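Side-chain contacts in JSC1_58120g3 (PDB 6XHH), which probably senses far-red light as a cyanobacteriochrome, holding a covalently attached verdin-type bilin in a GAF domain of the phytochrome superfamily: residues 116-119 against 120-124; 134-137 against 138-141; 153-156 against 157-161. All coordinates share one frame; numbering follows the deposited sequence.

All three contacts are local ones within a single GAF domain, and they stand well apart, with centres about 21 to 25 Å apart. Contact 1 lies on helix 115-123 beside the chromophore; contact 2 closes the hairpin of strands 128-136 and 139-148; contact 3 starts helix 157-178, which follows the second of those strands. None is wholly core or wholly surface. In contact 1 the buried side is a bilin pocket, with a thioether and a histidine; in contact 2 it is aliphatic and aromatic packing on both faces of the sheet. Contact 3 is the ionic one, where a buried glutamate is gripped by an arginine and the backbone.

Contact 1 (116-119 against 120-124); sequences CHIE and ALESF. With M1V (mesobiliverdin IX(alpha)), chain C.
His117 and Leu121 meet one turn apart on helix 115-123, and theirs is the tightly packed side of the contact. Leu121 CD1 comes to 3.6 Å from His117 CD2, reaching the imidazole obliquely, while the ring lays one face over the bilin, with NC 3.4 Å from its plane. With CG anti to the backbone N (chi1 -173°), the ring swings out over the tetrapyrrole and ND1 is brought to a propionate: ND1 donates to O1B at 2.9 Å, with an N-H...O angle of 158°. That bond, together with the bilin over the face, probably limits how far the imidazole can turn. Replacing His117 with an alanine would probably deprive the propionate of this donor and open a gap between Leu121 and the pyrrole nitrogen NC. On the same helix Cys116 SG is covalently joined to CAA of the bilin at 1.9 Å, and Ala120 CB lies 3.4 Å from the bilin oxygen OA.

The other side is looser, with Glu119, Glu122 and Ser123 turned to solvent. Glu119 stretches outward, and Ile118, part-covered by Tyr93 and Leu113, merely brushes Glu122 OE2 with CG2 at 4.0 Å, a carboxylate oxygen that is hydrogen-bonded to Tyr93. Further along, Ser123 OG turns back to donate to Ala120 O at 2.7 Å. Backbone bonds from the amides of Ala120 through Ser123 to the carbonyls four residues earlier run beneath both sides. A helix offering a chromophore-bearing cysteine followed directly by a histidine that packs on the bilin is the signature of the bilin pocket in cyanobacteriochrome GAF domains.

Contact 2 (134-137 against 138-141); sequences IFQG and QKLW. With EDO (1,2-ethanediol), chain F.
Phe135 and Leu140 form an antiparallel non-hydrogen-bonded pair and Gln136 and Lys139 the hydrogen-bonded pair next to it, the chain reversing between them through a type II' turn with Gly137 and Gln138 at its corners. Gln136 N donates to Lys139 O at 2.8 Å and Lys139 N returns the bond to Gln136 O; Trp141 N to Ile134 O at 2.9 Å carries the ladder on. Gly137 takes a positive phi, as the first corner of such a turn usually does. The strand ends are markedly twisted, their directions 130° apart.

On one face of the sheet, Leu140 CD1 sits over the Phe135 ring as a CH-pi contact, 4.2 Å from the centroid, offset toward the rim. Phe135 CE1 also meets Leu140 CB at 3.9 Å, the two side chains crossing obliquely. Leu140 in turn packs on Phe43 and Phe81.

The face bearing Gln136 and Lys139 is mixed. These two side chains run alongside each other, with Gln136 OE1 3.5 Å from Lys139 CD, before the lysine leads away. The same OE1 comes to 3.4 Å from Trp141 CD1, its amide plane turned 65° from the indole. Trp141 reaches this place with CG anti to the backbone N (chi1 180°), the indole lying alongside Ile134, Ile134 CG2 being 3.9 Å from Trp141 CE3. Ile134 and Trp141 both rest on Ile174 of helix 157-178. This is a beta hairpin with a two-residue type II' turn, joining neighbouring strands of the antiparallel sheet of the GAF fold.

Contact 3 (153-156 against 157-161); sequences RHWD and EAEVQ. With EDO (1,2-ethanediol), chain E.
Glu159 is gripped from several directions by Arg153 and Asp156. Arg153 meets its carboxylate end-on: NH1 donates to OE1 at 3.0 Å, on the syn side but out of the carboxylate plane, and NH2 to OE2 at 3.2 Å from above that plane. The two flat groups are not coplanar but 39° apart, although the oxygens lie in or near the guanidinium plane. OE1 has a second donor, Asp156 N at 3.1 Å, which reaches it from the opposite face to NH1.

Asp156 repays this bond through its own side chain. CG sits between the backbone N and the carbonyl carbon (chi1 63°), which curls OD1 round to accept from Glu159 N at 2.8 Å, nearly along the C-O axis. Asp156 O accepts from Val160 N as well, opening the helix. The carboxylates come close, OD1 and OE1 being 3.8 Å apart, a repulsion that Arg153 and the helix start probably ease.

Further out, Arg153 CD packs over one face of the Trp155 ring, 3.8 Å above its plane and offset toward the rim. Trp155 itself is held by NE1 to Val89 O, and Arg153 NH2 has another acceptor in Phe33 O. Reciprocal bonds between Asp156 at the N-cap and Glu159 make up a capping box, here fortified by a salt bridge, at the N-terminal end of helix 157-178 of the GAF domain.

Contact 1 (116-119 against 120-124)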
ATOM      1  N   CYS A 116     -12.490  12.518   8.704  1.00 13.96           N
ATOM      2  CA  CYS A 116     -11.543  11.975   9.684  1.00 13.69           C
ATOM      3  C   CYS A 116     -10.530  11.036   9.044  1.00 13.13           C
ATOM      4  O   CYS A 116      -9.399  10.911   9.546  1.00 14.20           O
ATOM      5  CB  CYS A 116     -12.268  11.273  10.845  1.00 15.87           C
ATOM      6  SG  CYS A 116     -13.332   9.869  10.531  1.00 17.43           S
ATOM      7  N   HIS A 117     -10.911  10.378   7.940  1.00 13.70           N
ATOM      8  CA  HIS A 117      -9.952   9.640   7.128  1.00 12.34           C
ATOM      9  C   HIS A 117      -8.932  10.591   6.512  1.00 16.36           C
ATOM     10  O   HIS A 117      -7.714  10.376   6.617  1.00 14.28           O
ATOM     11  CB  HIS A 117     -10.717   8.856   6.059  1.00 12.51           C
ATOM     12  CG  HIS A 117      -9.875   7.919   5.243  1.00 12.14           C
ATOM     13  ND1 HIS A 117     -10.417   7.114   4.266  1.00 13.77           N
ATOM     14  CD2 HIS A 117      -8.543   7.655   5.250  1.00 13.73           C
ATOM     15  CE1 HIS A 117      -9.462   6.391   3.703  1.00 16.30           C
ATOM     16  NE2 HIS A 117      -8.317   6.694   4.285  1.00 13.51           N
ATOM     17  N   ILE A 118      -9.415  11.688   5.917  1.00 15.37           N
ATOM     18  CA  ILE A 118      -8.516  12.705   5.372  1.00 12.66           C
ATOM     19  C   ILE A 118      -7.574  13.227   6.454  1.00 13.56           C
ATOM     20  O   ILE A 118      -6.377  13.403   6.221  1.00 15.29           O
ATOM     21  CB  ILE A 118      -9.326  13.847   4.732  1.00 16.39           C
ATOM     22  CG1 ILE A 118     -10.003  13.343   3.458  1.00 14.03           C
ATOM     23  CG2 ILE A 118      -8.412  15.019   4.381  1.00 16.23           C
ATOM     24  CD1 ILE A 118     -10.998  14.335   2.882  1.00 14.45           C
ATOM     25  N   GLU A 119      -8.095  13.461   7.660  1.00 14.75           N
ATOM     26  CA  GLU A 119      -7.258  14.013   8.725  1.00 16.58           C
ATOM     27  C   GLU A 119      -6.183  13.016   9.156  1.00 13.14           C
ATOM     28  O   GLU A 119      -5.034  13.392   9.431  1.00 15.63           O
ATOM     29  CB  GLU A 119      -8.146  14.418   9.905  1.00 18.19           C
ATOM     30  CG  GLU A 119      -7.400  15.080  11.046  1.00 23.90           C
ATOM     31  CD  GLU A 119      -8.258  15.229  12.290  1.00 34.95           C
ATOM     32  OE1 GLU A 119      -7.690  15.403  13.390  1.00 33.40           O
ATOM     33  OE2 GLU A 119      -9.503  15.171  12.168  1.00 48.40           O
ATOM     34  N   ALA A 120      -6.548  11.736   9.215  1.00 11.81           N
ATOM     35  CA  ALA A 120      -5.584  10.679   9.507  1.00 13.61           C
ATOM     36  C   ALA A 120      -4.463  10.649   8.472  1.00 15.09           C
ATOM     37  O   ALA A 120      -3.281  10.553   8.824  1.00 16.14           O
ATOM     38  CB  ALA A 120      -6.301   9.329   9.560  1.00 13.84           C
ATOM     39  N   LEU A 121      -4.816  10.752   7.192  1.00 13.24           N
ATOM     40  CA  LEU A 121      -3.813  10.808   6.133  1.00 11.92           C
ATOM     41  C   LEU A 121      -2.913  12.030   6.279  1.00 15.83           C
ATOM     42  O   LEU A 121      -1.685  11.927   6.167  1.00 14.56           O
ATOM     43  CB  LEU A 121      -4.520  10.787   4.767  1.00 12.38           C
ATOM     44  CG  LEU A 121      -5.117   9.424   4.385  1.00 16.96           C
ATOM     45  CD1 LEU A 121      -6.202   9.528   3.309  1.00 15.87           C
ATOM     46  CD2 LEU A 121      -4.008   8.501   3.937  1.00 15.40           C
ATOM     47  N   GLU A 122      -3.503  13.197   6.546  1.00 13.09           N
ATOM     48  CA  GLU A 122      -2.702  14.384   6.827  1.00 15.53           C
ATOM     49  C   GLU A 122      -1.743  14.151   7.990  1.00 15.38           C
ATOM     50  O   GLU A 122      -0.600  14.624   7.964  1.00 18.66           O
ATOM     51  CB  GLU A 122      -3.618  15.578   7.114  1.00 15.58           C
ATOM     52  CG  GLU A 122      -4.255  16.204   5.876  1.00 15.81           C
ATOM     53  CD  GLU A 122      -5.395  17.126   6.236  1.00 21.58           C
ATOM     54  OE1 GLU A 122      -5.869  17.048   7.389  1.00 23.54           O
ATOM     55  OE2 GLU A 122      -5.812  17.926   5.376  1.00 19.89           O
ATOM     56  N   SER A 123      -2.178  13.412   9.019  1.00 13.22           N
ATOM     57  CA  SER A 123      -1.289  13.170  10.154  1.00 15.55           C
ATOM     58  C   SER A 123      -0.080  12.331   9.771  1.00 19.06           C
ATOM     59  O   SER A 123       0.933  12.367  10.484  1.00 19.19           O
ATOM     60  CB  SER A 123      -2.047  12.497  11.307  1.00 13.84           C
ATOM     61  OG  SER A 123      -2.087  11.083  11.163  1.00 16.65           O
ATOM     62  N   PHE A 124      -0.159  11.580   8.672  1.00 13.28           N
ATOM     63  CA  PHE A 124       0.968  10.810   8.173  1.00 19.70           C
ATOM     64  C   PHE A 124       1.652  11.492   6.995  1.00 17.06           C
ATOM     65  O   PHE A 124       2.521  10.884   6.354  1.00 16.08           O
ATOM     66  CB  PHE A 124       0.500   9.400   7.808  1.00 13.53           C
ATOM     67  CG  PHE A 124       0.047   8.600   9.005  1.00 15.76           C
ATOM     68  CD1 PHE A 124       0.934   8.310  10.031  1.00 14.12           C
ATOM     69  CD2 PHE A 124      -1.266   8.172   9.123  1.00 21.14           C
ATOM     70  CE1 PHE A 124       0.526   7.597  11.136  1.00 19.19           C
ATOM     71  CE2 PHE A 124      -1.680   7.455  10.235  1.00 17.75           C
ATOM     72  CZ  PHE A 124      -0.781   7.165  11.237  1.00 19.92           C
TER
HETATM   73  OA  M1V C 801      -8.116   6.970  11.223  1.00 14.52           O
HETATM   74  C1A M1V C 801      -9.304   7.153  10.999  1.00 15.63           C
HETATM   75  NA  M1V C 801      -9.956   6.648   9.945  1.00 16.23           N
HETATM   76  C2A M1V C 801     -10.186   7.903  11.804  1.00 16.52           C
HETATM   77  CMA M1V C 801      -9.823   8.628  13.079  1.00 18.45           C
HETATM   78  C3A M1V C 801     -11.445   7.863  11.211  1.00 16.14           C
HETATM   79  CAA M1V C 801     -12.688   8.513  11.690  1.00 18.55           C
HETATM   80  CBA M1V C 801     -13.788   7.499  12.010  1.00 17.88           C
HETATM   81  C4A M1V C 801     -11.296   7.044   9.988  1.00 14.35           C
HETATM   82  CHA M1V C 801     -12.317   6.746   9.126  1.00 15.67           C
HETATM   83  C1B M1V C 801     -12.326   5.949   7.896  1.00 14.86           C
HETATM   84  C2B M1V C 801     -13.500   5.819   7.109  1.00 12.92           C
HETATM   85  CMB M1V C 801     -14.833   6.467   7.395  1.00 15.39           C
HETATM   86  C3B M1V C 801     -13.194   5.022   6.047  1.00 12.72           C
HETATM   87  CAB M1V C 801     -14.134   4.610   4.928  1.00 15.82           C
HETATM   88  CBB M1V C 801     -13.777   5.362   3.635  1.00 15.66           C
HETATM   89  CGB M1V C 801     -14.102   6.834   3.768  1.00 14.25           C
HETATM   90  O2B M1V C 801     -15.298   7.206   3.846  1.00 19.62           O
HETATM   91  O1B M1V C 801     -13.199   7.701   3.803  1.00 14.32           O
HETATM   92  NB  M1V C 801     -11.346   5.235   7.320  1.00 15.25           N
HETATM   93  C4B M1V C 801     -11.824   4.654   6.199  1.00 12.09           C
HETATM   94  CHB M1V C 801     -11.181   3.816   5.274  1.00 12.54           C
HETATM   95  C1C M1V C 801      -9.832   3.481   5.091  1.00 13.14           C
HETATM   96  C2C M1V C 801      -9.361   2.877   3.918  1.00 12.69           C
HETATM   97  CAC M1V C 801     -10.234   2.444   2.760  1.00 14.71           C
HETATM   98  CBC M1V C 801     -10.793   1.070   3.224  1.00 17.53           C
HETATM   99  CGC M1V C 801     -12.035   0.584   2.492  1.00 17.38           C
HETATM  100  O2C M1V C 801     -12.531   1.254   1.558  1.00 21.72           O
HETATM  101  O1C M1V C 801     -12.594  -0.493   2.821  1.00 20.38           O
HETATM  102  C3C M1V C 801      -7.990   2.687   4.076  1.00 13.68           C
HETATM  103  CMC M1V C 801      -7.085   2.065   3.049  1.00 13.43           C
HETATM  104  NC  M1V C 801      -8.765   3.682   5.940  1.00 13.22           N
HETATM  105  C4C M1V C 801      -7.628   3.207   5.336  1.00 13.63           C
HETATM  106  CHC M1V C 801      -6.387   3.274   6.032  1.00 15.11           C
HETATM  107  C1D M1V C 801      -5.104   3.042   5.600  1.00 11.62           C
HETATM  108  C2D M1V C 801      -4.091   2.366   6.335  1.00 16.07           C
HETATM  109  CMD M1V C 801      -4.265   1.737   7.696  1.00 13.51           C
HETATM  110  ND  M1V C 801      -4.547   3.485   4.408  1.00 11.55           N
HETATM  111  C4D M1V C 801      -3.258   3.085   4.369  1.00 13.78           C
HETATM  112  OD  M1V C 801      -2.504   3.334   3.428  1.00 14.37           O
HETATM  113  C3D M1V C 801      -2.962   2.375   5.577  1.00 14.63           C
HETATM  114  CAD M1V C 801      -1.647   1.734   5.943  1.00 14.22           C
HETATM  115  CBD M1V C 801      -0.665   2.807   6.359  1.00 16.03           C

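Contact 2 (134-137 against 138-141)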
ATOM      1  N   ILE A 134      -1.859  -7.131   1.432  1.00 11.97           N
ATOM      2  CA  ILE A 134      -0.849  -8.188   1.490  1.00 11.73           C
ATOM      3  C   ILE A 134      -1.510  -9.409   2.103  1.00 11.88           C
ATOM      4  O   ILE A 134      -1.932  -9.361   3.266  1.00 12.80           O
ATOM      5  CB  ILE A 134       0.373  -7.771   2.326  1.00 11.51           C
ATOM      6  CG1 ILE A 134       1.095  -6.585   1.708  1.00 11.08           C
ATOM      7  CG2 ILE A 134       1.371  -8.918   2.451  1.00 11.37           C
ATOM      8  CD1 ILE A 134       2.125  -5.964   2.663  1.00  9.95           C
ATOM      9  N   PHE A 135      -1.607 -10.492   1.326  1.00 15.56           N
ATOM     10  CA  PHE A 135      -2.190 -11.750   1.779  1.00 16.69           C
ATOM     11  C   PHE A 135      -1.100 -12.773   2.068  1.00 17.93           C
ATOM     12  O   PHE A 135      -0.206 -12.983   1.249  1.00 17.87           O
ATOM     13  CB  PHE A 135      -3.159 -12.306   0.737  1.00 13.86           C
ATOM     14  CG  PHE A 135      -4.529 -11.776   0.881  1.00 12.34           C
ATOM     15  CD1 PHE A 135      -5.417 -12.358   1.764  1.00 16.71           C
ATOM     16  CD2 PHE A 135      -4.927 -10.674   0.163  1.00 15.23           C
ATOM     17  CE1 PHE A 135      -6.692 -11.854   1.911  1.00 17.62           C
ATOM     18  CE2 PHE A 135      -6.206 -10.164   0.302  1.00 16.79           C
ATOM     19  CZ  PHE A 135      -7.085 -10.748   1.181  1.00 12.40           C
ATOM     20  N   GLN A 136      -1.196 -13.413   3.223  1.00 16.92           N
ATOM     21  CA  GLN A 136      -0.361 -14.556   3.576  1.00 18.32           C
ATOM     22  C   GLN A 136      -1.242 -15.782   3.389  1.00 17.31           C
ATOM     23  O   GLN A 136      -2.073 -16.090   4.247  1.00 16.75           O
ATOM     24  CB  GLN A 136       0.130 -14.432   5.008  1.00 16.15           C
ATOM     25  CG  GLN A 136       0.829 -15.665   5.556  1.00 24.69           C
ATOM     26  CD  GLN A 136       0.905 -15.635   7.071  1.00 25.90           C
ATOM     27  OE1 GLN A 136       0.656 -14.598   7.689  1.00 26.96           O
ATOM     28  NE2 GLN A 136       1.233 -16.769   7.677  1.00 31.29           N
ATOM     29  N   GLY A 137      -1.064 -16.479   2.273  1.00 19.84           N
ATOM     30  CA  GLY A 137      -2.065 -17.460   1.889  1.00 21.39           C
ATOM     31  C   GLY A 137      -3.353 -16.724   1.580  1.00 25.90           C
ATOM     32  O   GLY A 137      -3.363 -15.740   0.828  1.00 22.88           O
ATOM     33  N   GLN A 138      -4.458 -17.181   2.165  1.00 27.00           N
ATOM     34  CA  GLN A 138      -5.713 -16.445   2.065  1.00 26.48           C
ATOM     35  C   GLN A 138      -6.008 -15.655   3.343  1.00 28.42           C
ATOM     36  O   GLN A 138      -7.161 -15.294   3.601  1.00 31.82           O
ATOM     37  CB  GLN A 138      -6.869 -17.390   1.692  1.00 30.47           C
ATOM     38  CG  GLN A 138      -8.114 -16.676   1.079  1.00 39.97           C
ATOM     39  CD  GLN A 138      -8.622 -17.256  -0.258  1.00 37.12           C
ATOM     40  OE1 GLN A 138      -7.896 -17.288  -1.247  1.00 34.44           O
ATOM     41  NE2 GLN A 138      -9.896 -17.665  -0.293  1.00 26.75           N
ATOM     42  N   LYS A 139      -4.982 -15.351   4.137  1.00 23.81           N
ATOM     43  CA  LYS A 139      -5.139 -14.535   5.338  1.00 22.66           C
ATOM     44  C   LYS A 139      -4.671 -13.108   5.053  1.00 18.73           C
ATOM     45  O   LYS A 139      -3.531 -12.900   4.618  1.00 15.52           O
ATOM     46  CB  LYS A 139      -4.358 -15.130   6.510  1.00 27.45           C
ATOM     47  CG  LYS A 139      -4.254 -14.205   7.713  1.00 26.80           C
ATOM     48  CD  LYS A 139      -2.817 -14.086   8.199  1.00 29.22           C
ATOM     49  CE  LYS A 139      -2.682 -13.065   9.311  1.00 31.38           C
ATOM     50  NZ  LYS A 139      -3.379 -13.497  10.556  1.00 40.35           N
ATOM     51  N   LEU A 140      -5.542 -12.131   5.304  1.00 18.26           N
ATOM     52  CA  LEU A 140      -5.188 -10.723   5.146  1.00 15.99           C
ATOM     53  C   LEU A 140      -4.196 -10.330   6.238  1.00 16.78           C
ATOM     54  O   LEU A 140      -4.539 -10.307   7.424  1.00 18.02           O
ATOM     55  CB  LEU A 140      -6.443  -9.858   5.202  1.00 11.89           C
ATOM     56  CG  LEU A 140      -6.254  -8.348   5.041  1.00 15.84           C
ATOM     57  CD1 LEU A 140      -5.569  -8.029   3.729  1.00 11.51           C
ATOM     58  CD2 LEU A 140      -7.595  -7.574   5.157  1.00 14.43           C
ATOM     59  N   TRP A 141      -2.959 -10.027   5.840  1.00 14.39           N
ATOM     60  CA  TRP A 141      -1.847  -9.812   6.753  1.00 13.39           C
ATOM     61  C   TRP A 141      -1.556  -8.337   6.999  1.00 11.14           C
ATOM     62  O   TRP A 141      -1.215  -7.945   8.125  1.00 14.02           O
ATOM     63  CB  TRP A 141      -0.599 -10.504   6.187  1.00 13.50           C
ATOM     64  CG  TRP A 141       0.654 -10.368   7.010  1.00 11.81           C
ATOM     65  CD1 TRP A 141       1.138 -11.260   7.932  1.00 16.79           C
ATOM     66  CD2 TRP A 141       1.580  -9.264   6.998  1.00 16.20           C
ATOM     67  NE1 TRP A 141       2.317 -10.790   8.468  1.00 16.33           N
ATOM     68  CE2 TRP A 141       2.605  -9.568   7.920  1.00 15.71           C
ATOM     69  CE3 TRP A 141       1.652  -8.064   6.280  1.00 12.59           C
ATOM     70  CZ2 TRP A 141       3.677  -8.701   8.156  1.00 15.42           C
ATOM     71  CZ3 TRP A 141       2.720  -7.207   6.517  1.00 16.01           C
ATOM     72  CH2 TRP A 141       3.718  -7.536   7.442  1.00 15.75           C
TER
HETATM   73  C1  EDO F 804      -4.954 -17.475  -1.719  1.00 21.79           C
HETATM   74  O1  EDO F 804      -5.402 -16.526  -2.689  1.00 36.31           O
HETATM   75  C2  EDO F 804      -3.445 -17.633  -1.864  1.00 25.03           C
HETATM   76  O2  EDO F 804      -3.029 -18.848  -1.236  1.00 29.69           O

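Contact 3 (153-156 against 157-161)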
ATOM      1  N   ARG A 153      -0.912  12.857  -7.022  1.00 14.22           N
ATOM      2  CA  ARG A 153      -0.271  12.124  -8.097  1.00 14.32           C
ATOM      3  C   ARG A 153      -1.307  11.195  -8.689  1.00 16.01           C
ATOM      4  O   ARG A 153      -2.074  10.580  -7.945  1.00 16.21           O
ATOM      5  CB  ARG A 153       0.925  11.320  -7.601  1.00 14.87           C
ATOM      6  CG  ARG A 153       1.666  10.586  -8.705  1.00 18.82           C
ATOM      7  CD  ARG A 153       2.269   9.346  -8.135  1.00 17.98           C
ATOM      8  NE  ARG A 153       3.305   8.720  -8.956  1.00 14.88           N
ATOM      9  CZ  ARG A 153       3.089   7.743  -9.826  1.00 14.17           C
ATOM     10  NH1 ARG A 153       1.856   7.324 -10.069  1.00 15.88           N
ATOM     11  NH2 ARG A 153       4.112   7.204 -10.471  1.00 15.45           N
ATOM     12  N   HIS A 154      -1.338  11.119 -10.015  1.00 14.62           N
ATOM     13  CA  HIS A 154      -2.295  10.260 -10.689  1.00 14.22           C
ATOM     14  C   HIS A 154      -1.802   8.821 -10.674  1.00 16.20           C
ATOM     15  O   HIS A 154      -0.658   8.551 -11.043  1.00 14.34           O
ATOM     16  CB  HIS A 154      -2.495  10.733 -12.127  1.00 16.83           C
ATOM     17  CG  HIS A 154      -3.298   9.794 -12.955  1.00 12.13           C
ATOM     18  ND1 HIS A 154      -4.596   9.453 -12.642  1.00 16.95           N
ATOM     19  CD2 HIS A 154      -3.005   9.148 -14.104  1.00 16.18           C
ATOM     20  CE1 HIS A 154      -5.059   8.615 -13.553  1.00 14.69           C
ATOM     21  NE2 HIS A 154      -4.114   8.412 -14.450  1.00 20.28           N
ATOM     22  N   TRP A 155      -2.663   7.900 -10.239  1.00 13.76           N
ATOM     23  CA  TRP A 155      -2.377   6.470 -10.278  1.00 12.00           C
ATOM     24  C   TRP A 155      -3.102   5.839 -11.458  1.00 13.02           C
ATOM     25  O   TRP A 155      -4.316   6.000 -11.592  1.00 15.19           O
ATOM     26  CB  TRP A 155      -2.809   5.776  -8.977  1.00 12.50           C
ATOM     27  CG  TRP A 155      -2.292   6.436  -7.725  1.00 11.18           C
ATOM     28  CD1 TRP A 155      -2.993   7.279  -6.892  1.00 12.83           C
ATOM     29  CD2 TRP A 155      -0.965   6.351  -7.178  1.00 14.58           C
ATOM     30  NE1 TRP A 155      -2.185   7.710  -5.858  1.00 12.75           N
ATOM     31  CE2 TRP A 155      -0.936   7.157  -6.011  1.00 10.75           C
ATOM     32  CE3 TRP A 155       0.198   5.678  -7.560  1.00 15.01           C
ATOM     33  CZ2 TRP A 155       0.215   7.297  -5.217  1.00 13.32           C
ATOM     34  CZ3 TRP A 155       1.345   5.816  -6.764  1.00 16.16           C
ATOM     35  CH2 TRP A 155       1.336   6.624  -5.601  1.00 11.04           C
ATOM     36  N   ASP A 156      -2.376   5.123 -12.319  1.00 16.09           N
ATOM     37  CA  ASP A 156      -3.079   4.405 -13.376  1.00 15.95           C
ATOM     38  C   ASP A 156      -3.236   2.934 -13.000  1.00 13.34           C
ATOM     39  O   ASP A 156      -2.616   2.431 -12.059  1.00 13.01           O
ATOM     40  CB  ASP A 156      -2.397   4.575 -14.748  1.00 18.98           C
ATOM     41  CG  ASP A 156      -0.992   4.011 -14.814  1.00 20.92           C
ATOM     42  OD1 ASP A 156      -0.724   2.917 -14.272  1.00 22.07           O
ATOM     43  OD2 ASP A 156      -0.151   4.644 -15.490  1.00 26.41           O
ATOM     44  N   GLU A 157      -4.103   2.231 -13.734  1.00 17.26           N
ATOM     45  CA  GLU A 157      -4.458   0.904 -13.254  1.00 17.70           C
ATOM     46  C   GLU A 157      -3.309  -0.084 -13.416  1.00 14.40           C
ATOM     47  O   GLU A 157      -3.217  -1.047 -12.650  1.00 16.63           O
ATOM     48  CB  GLU A 157      -5.738   0.405 -13.929  1.00 28.35           C
ATOM     49  CG  GLU A 157      -5.725   0.276 -15.416  1.00 32.95           C
ATOM     50  CD  GLU A 157      -7.085  -0.201 -15.932  1.00 28.71           C
ATOM     51  OE1 GLU A 157      -8.094   0.521 -15.732  1.00 27.40           O
ATOM     52  OE2 GLU A 157      -7.144  -1.309 -16.508  1.00 38.47           O
ATOM     53  N   ALA A 158      -2.411   0.139 -14.383  1.00 15.43           N
ATOM     54  CA  ALA A 158      -1.224  -0.708 -14.488  1.00 19.24           C
ATOM     55  C   ALA A 158      -0.329  -0.583 -13.255  1.00 17.14           C
ATOM     56  O   ALA A 158       0.260  -1.569 -12.805  1.00 16.85           O
ATOM     57  CB  ALA A 158      -0.440  -0.368 -15.757  1.00 22.50           C
ATOM     58  N   GLU A 159      -0.201   0.624 -12.696  1.00 11.48           N
ATOM     59  CA  GLU A 159       0.526   0.775 -11.442  1.00 14.71           C
ATOM     60  C   GLU A 159      -0.165   0.049 -10.297  1.00 11.36           C
ATOM     61  O   GLU A 159       0.492  -0.562  -9.449  1.00 14.01           O
ATOM     62  CB  GLU A 159       0.671   2.254 -11.100  1.00 14.44           C
ATOM     63  CG  GLU A 159       1.554   2.968 -12.067  1.00 13.82           C
ATOM     64  CD  GLU A 159       1.528   4.460 -11.850  1.00 19.07           C
ATOM     65  OE1 GLU A 159       0.518   4.973 -11.346  1.00 16.97           O
ATOM     66  OE2 GLU A 159       2.504   5.116 -12.220  1.00 15.18           O
ATOM     67  N   VAL A 160      -1.491   0.127 -10.236  1.00 12.37           N
ATOM     68  CA  VAL A 160      -2.195  -0.568  -9.159  1.00 12.24           C
ATOM     69  C   VAL A 160      -2.032  -2.076  -9.313  1.00 11.98           C
ATOM     70  O   VAL A 160      -1.818  -2.804  -8.333  1.00 12.11           O
ATOM     71  CB  VAL A 160      -3.678  -0.144  -9.143  1.00 11.87           C
ATOM     72  CG1 VAL A 160      -4.406  -0.844  -8.021  1.00 16.74           C
ATOM     73  CG2 VAL A 160      -3.800   1.370  -8.991  1.00 16.31           C
ATOM     74  N   GLN A 161      -2.102  -2.569 -10.547  1.00 11.56           N
ATOM     75  CA  GLN A 161      -1.878  -3.989 -10.776  1.00 14.18           C
ATOM     76  C   GLN A 161      -0.467  -4.398 -10.372  1.00 15.04           C
ATOM     77  O   GLN A 161      -0.280  -5.428  -9.710  1.00 12.64           O
ATOM     78  CB  GLN A 161      -2.164  -4.331 -12.241  1.00 14.34           C
ATOM     79  CG  GLN A 161      -3.644  -4.543 -12.501  1.00 19.47           C
ATOM     80  CD  GLN A 161      -4.150  -3.932 -13.800  1.00 31.77           C
ATOM     81  OE1 GLN A 161      -3.385  -3.678 -14.730  1.00 26.45           O
ATOM     82  NE2 GLN A 161      -5.456  -3.691 -13.862  1.00 32.46           N
TER
HETATM   83  C1  EDO E 803       5.364  11.257 -10.248  1.00 24.68           C
HETATM   84  O1  EDO E 803       5.973  10.245  -9.429  1.00 18.10           O
HETATM   85  C2  EDO E 803       6.058  12.603 -10.029  1.00 18.44           C
HETATM   86  O2  EDO E 803       7.480  12.398 -10.052  1.00 28.11           O
HETATM   87  O   HOH W   1       0.289   7.455 -13.465  1.00 19.64           O